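Local coordinates for protein phytoene synthase (Enterococcus hirae, PDB 5IYS) that probably condenses prenyl diphosphates head to head, as squalene and phytoene synthases do, in an all-helical pocket that holds magnesium and a farnesyl thiodiphosphate inhibitor, at residues Arg54-Asp57 and Leu58-Asp62. Numbering follows the deposited sequence.
Sequences RADD and LIDRD. With MG (magnesium ion), chain E; MG (magnesium ion), chain F; FPS (S-[(2E,6E)-3,7,11-trimethyldodeca-2,6,10-trienyl] trihydrogen thiodiphosphate), chain H.
D56 and D60, one helical turn apart on helix 39-60, share two magnesium ions. The D56 carboxylate bridges the pair, OD1 lying 2.1 Å from the chain E magnesium and OD2 2.2 Å from the chain F magnesium. D60 bridges with one oxygen: its OD2 is 2.0 Å from the chain E ion and, more loosely, 2.5 Å from the chain F ion. D56 reaches them with CG anti to its backbone N (chi1 179°), whereas the CG of D60 lies beside its own N; the two carboxylate planes end up 81° apart. FPS O1A is a third bridge, FPS O2B binds the chain F ion, and three waters complete six ligands on the chain E ion and two on the chain F ion. The second oxygen of D60, OD1, accepts from a water on the chain E magnesium and forms a salt bridge with R182.

Backbone bonds carry the turn: L58 N to R54 O, and D60 N to D56 O at 2.9 Å. D57 O takes two donors, R61 N and D62 N.

On another side of the turn, D57 OD2 lies 3.2 Å from R61 NH1, well out of the guanidinium plane, a purely electrostatic salt bridge. R61 bends at chi2 and chi3, bringing D57 CB under one face of its guanidinium, toward the rim, while NE makes a nearly straight hydrogen bond, part of a salt bridge, to D62 OD1 at 3.0 Å, in the guanidinium plane. D57 OD1 forms a salt bridge with R53, which also binds FPS.

The spacing of D56, D57 and D60 is consistent with the DDxxD motif of trans-prenyltransferases; of the three, D56 and D60 bind the magnesium directly. D56 OD1 and D60 OD2, only 3.0 Å apart, would probably repel each other without the cations; shared magnesium probably offsets their charge and that of the thiodiphosphate, anchoring the ligand's head to the helix.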
loop_
_atom_site.group_PDB
_atom_site.type_symbol
_atom_site.label_atom_id
_atom_site.label_comp_id
_atom_site.label_asym_id
_atom_site.label_seq_id
_atom_site.Cartn_x
_atom_site.Cartn_y
_atom_site.Cartn_z
ATOM N N ARG A 54 -6.084 3.915 -9.629
ATOM C CA ARG A 54 -7.210 4.647 -10.232
ATOM C C ARG A 54 -8.213 5.101 -9.180
ATOM O O ARG A 54 -8.580 6.287 -9.131
ATOM C CB ARG A 54 -7.911 3.829 -11.332
ATOM C CG ARG A 54 -9.217 4.475 -11.786
ATOM C CD ARG A 54 -9.985 3.638 -12.820
ATOM N NE ARG A 54 -9.208 3.424 -14.033
ATOM C CZ ARG A 54 -9.575 2.611 -15.020
ATOM N NH1 ARG A 54 -10.759 1.997 -14.996
ATOM N NH2 ARG A 54 -8.773 2.471 -16.062
ATOM N N ALA A 55 -8.538 4.213 -8.235
ATOM C CA ALA A 55 -9.494 4.547 -7.180
ATOM C C ALA A 55 -8.950 5.682 -6.324
ATOM O O ALA A 55 -9.694 6.561 -5.874
ATOM C CB ALA A 55 -9.790 3.333 -6.306
ATOM N N ASP A 56 -7.657 5.639 -6.047
ATOM C CA ASP A 56 -7.052 6.603 -5.131
ATOM C C ASP A 56 -6.847 7.992 -5.750
ATOM O O ASP A 56 -6.900 9.025 -5.062
ATOM C CB ASP A 56 -5.714 6.076 -4.635
ATOM C CG ASP A 56 -5.022 7.049 -3.690
ATOM O OD1 ASP A 56 -5.297 7.024 -2.464
ATOM O OD2 ASP A 56 -4.182 7.820 -4.188
ATOM N N ASP A 57 -6.504 8.009 -7.031
ATOM C CA ASP A 57 -6.240 9.270 -7.713
ATOM C C ASP A 57 -7.560 10.006 -7.880
ATOM O O ASP A 57 -7.643 11.215 -7.638
ATOM C CB ASP A 57 -5.630 9.002 -9.081
ATOM C CG ASP A 57 -4.141 8.795 -9.003
ATOM O OD1 ASP A 57 -3.584 8.980 -7.899
ATOM O OD2 ASP A 57 -3.542 8.438 -10.039
ATOM N N LEU A 58 -8.598 9.251 -8.220
ATOM C CA LEU A 58 -9.963 9.788 -8.257
ATOM C C LEU A 58 -10.302 10.678 -7.055
ATOM O O LEU A 58 -10.866 11.772 -7.204
ATOM C CB LEU A 58 -10.971 8.647 -8.363
ATOM C CG LEU A 58 -11.156 8.099 -9.771
ATOM C CD1 LEU A 58 -12.160 6.946 -9.761
ATOM C CD2 LEU A 58 -11.644 9.186 -10.727
ATOM N N ILE A 59 -9.947 10.227 -5.857
ATOM C CA ILE A 59 -10.314 10.957 -4.647
ATOM C C ILE A 59 -9.242 11.966 -4.248
ATOM O O ILE A 59 -9.526 13.162 -4.203
ATOM C CB ILE A 59 -10.676 10.003 -3.498
ATOM C CG1 ILE A 59 -11.893 9.180 -3.922
ATOM C CG2 ILE A 59 -10.987 10.771 -2.210
ATOM C CD1 ILE A 59 -13.007 10.007 -4.562
ATOM N N ASP A 60 -7.998 11.512 -4.100
ATOM C CA ASP A 60 -6.929 12.366 -3.572
ATOM C C ASP A 60 -6.471 13.470 -4.535
ATOM O O ASP A 60 -6.107 14.568 -4.106
ATOM C CB ASP A 60 -5.716 11.539 -3.133
ATOM C CG ASP A 60 -5.999 10.653 -1.926
ATOM O OD1 ASP A 60 -7.135 10.661 -1.398
ATOM O OD2 ASP A 60 -5.082 9.884 -1.553
ATOM N N ARG A 61 -6.350 13.140 -5.817
ATOM C CA ARG A 61 -5.980 14.146 -6.812
ATOM C C ARG A 61 -7.224 14.941 -7.224
ATOM O O ARG A 61 -7.296 16.165 -7.060
ATOM C CB ARG A 61 -5.380 13.465 -8.051
ATOM C CG ARG A 61 -3.861 13.479 -8.162
ATOM C CD ARG A 61 -3.460 13.571 -9.627
ATOM N NE ARG A 61 -4.516 13.032 -10.485
ATOM C CZ ARG A 61 -4.384 11.974 -11.285
ATOM N NH1 ARG A 61 -3.211 11.364 -11.410
ATOM N NH2 ARG A 61 -5.430 11.536 -11.975
ATOM N N ASP A 62 -8.206 14.222 -7.758
ATOM C CA ASP A 62 -9.278 14.839 -8.526
ATOM C C ASP A 62 -10.469 15.258 -7.647
ATOM O O ASP A 62 -11.285 16.085 -8.056
ATOM C CB ASP A 62 -9.713 13.904 -9.664
ATOM C CG ASP A 62 -8.553 13.491 -10.579
ATOM O OD1 ASP A 62 -7.410 13.967 -10.401
ATOM O OD2 ASP A 62 -8.799 12.722 -11.531
HETATM MG MG MG E . -5.135 8.073 -0.659
HETATM MG MG MG F . -3.126 9.312 -2.915
HETATM C C1 FPS H . -1.144 5.336 -1.282
HETATM S S1 FPS H . -1.340 6.037 0.326
HETATM C C2 FPS H . -2.481 4.846 -1.781
HETATM C C3 FPS H . -3.142 3.780 -1.293
HETATM C C4 FPS H . -2.674 2.985 -0.103
HETATM C C5 FPS H . -4.449 3.404 -1.954
HETATM C C6 FPS H . -4.223 2.737 -3.310
HETATM C C7 FPS H . -3.159 1.658 -3.214
HETATM C C8 FPS H . -2.167 1.575 -4.112
HETATM C C10 FPS H . -1.127 0.503 -3.889
HETATM C C9 FPS H . -2.041 2.571 -5.234
HETATM C C11 FPS H . -1.445 -0.793 -4.600
HETATM C C12 FPS H . -0.109 -1.525 -4.590
HETATM C C13 FPS H . 0.079 -2.763 -5.081
HETATM C C14 FPS H . -1.012 -3.574 -5.711
HETATM C C15 FPS H . 1.446 -3.362 -4.979
HETATM P PA FPS H . -1.615 7.991 -0.199
HETATM O O1A FPS H . -2.828 8.106 -1.045
HETATM O O2A FPS H . -1.821 8.855 1.143
HETATM O O3A FPS H . -0.206 8.532 -0.788
HETATM P PB FPS H . 0.152 8.928 -2.290
HETATM O O1B FPS H . 0.462 10.400 -2.239
HETATM O O2B FPS H . -0.974 8.689 -3.272
HETATM O O3B FPS H . 1.349 8.087 -2.681
HETATM O O HOH W 1 -3.418 10.175 -4.776
HETATM O O HOH W 2 -7.306 8.138 -0.522
HETATM O O HOH W 3 -4.748 9.491 1.174
HETATM O O HOH W 4 -4.935 6.078 0.524
HETATM O O HOH W 5 -2.126 11.268 -2.185
#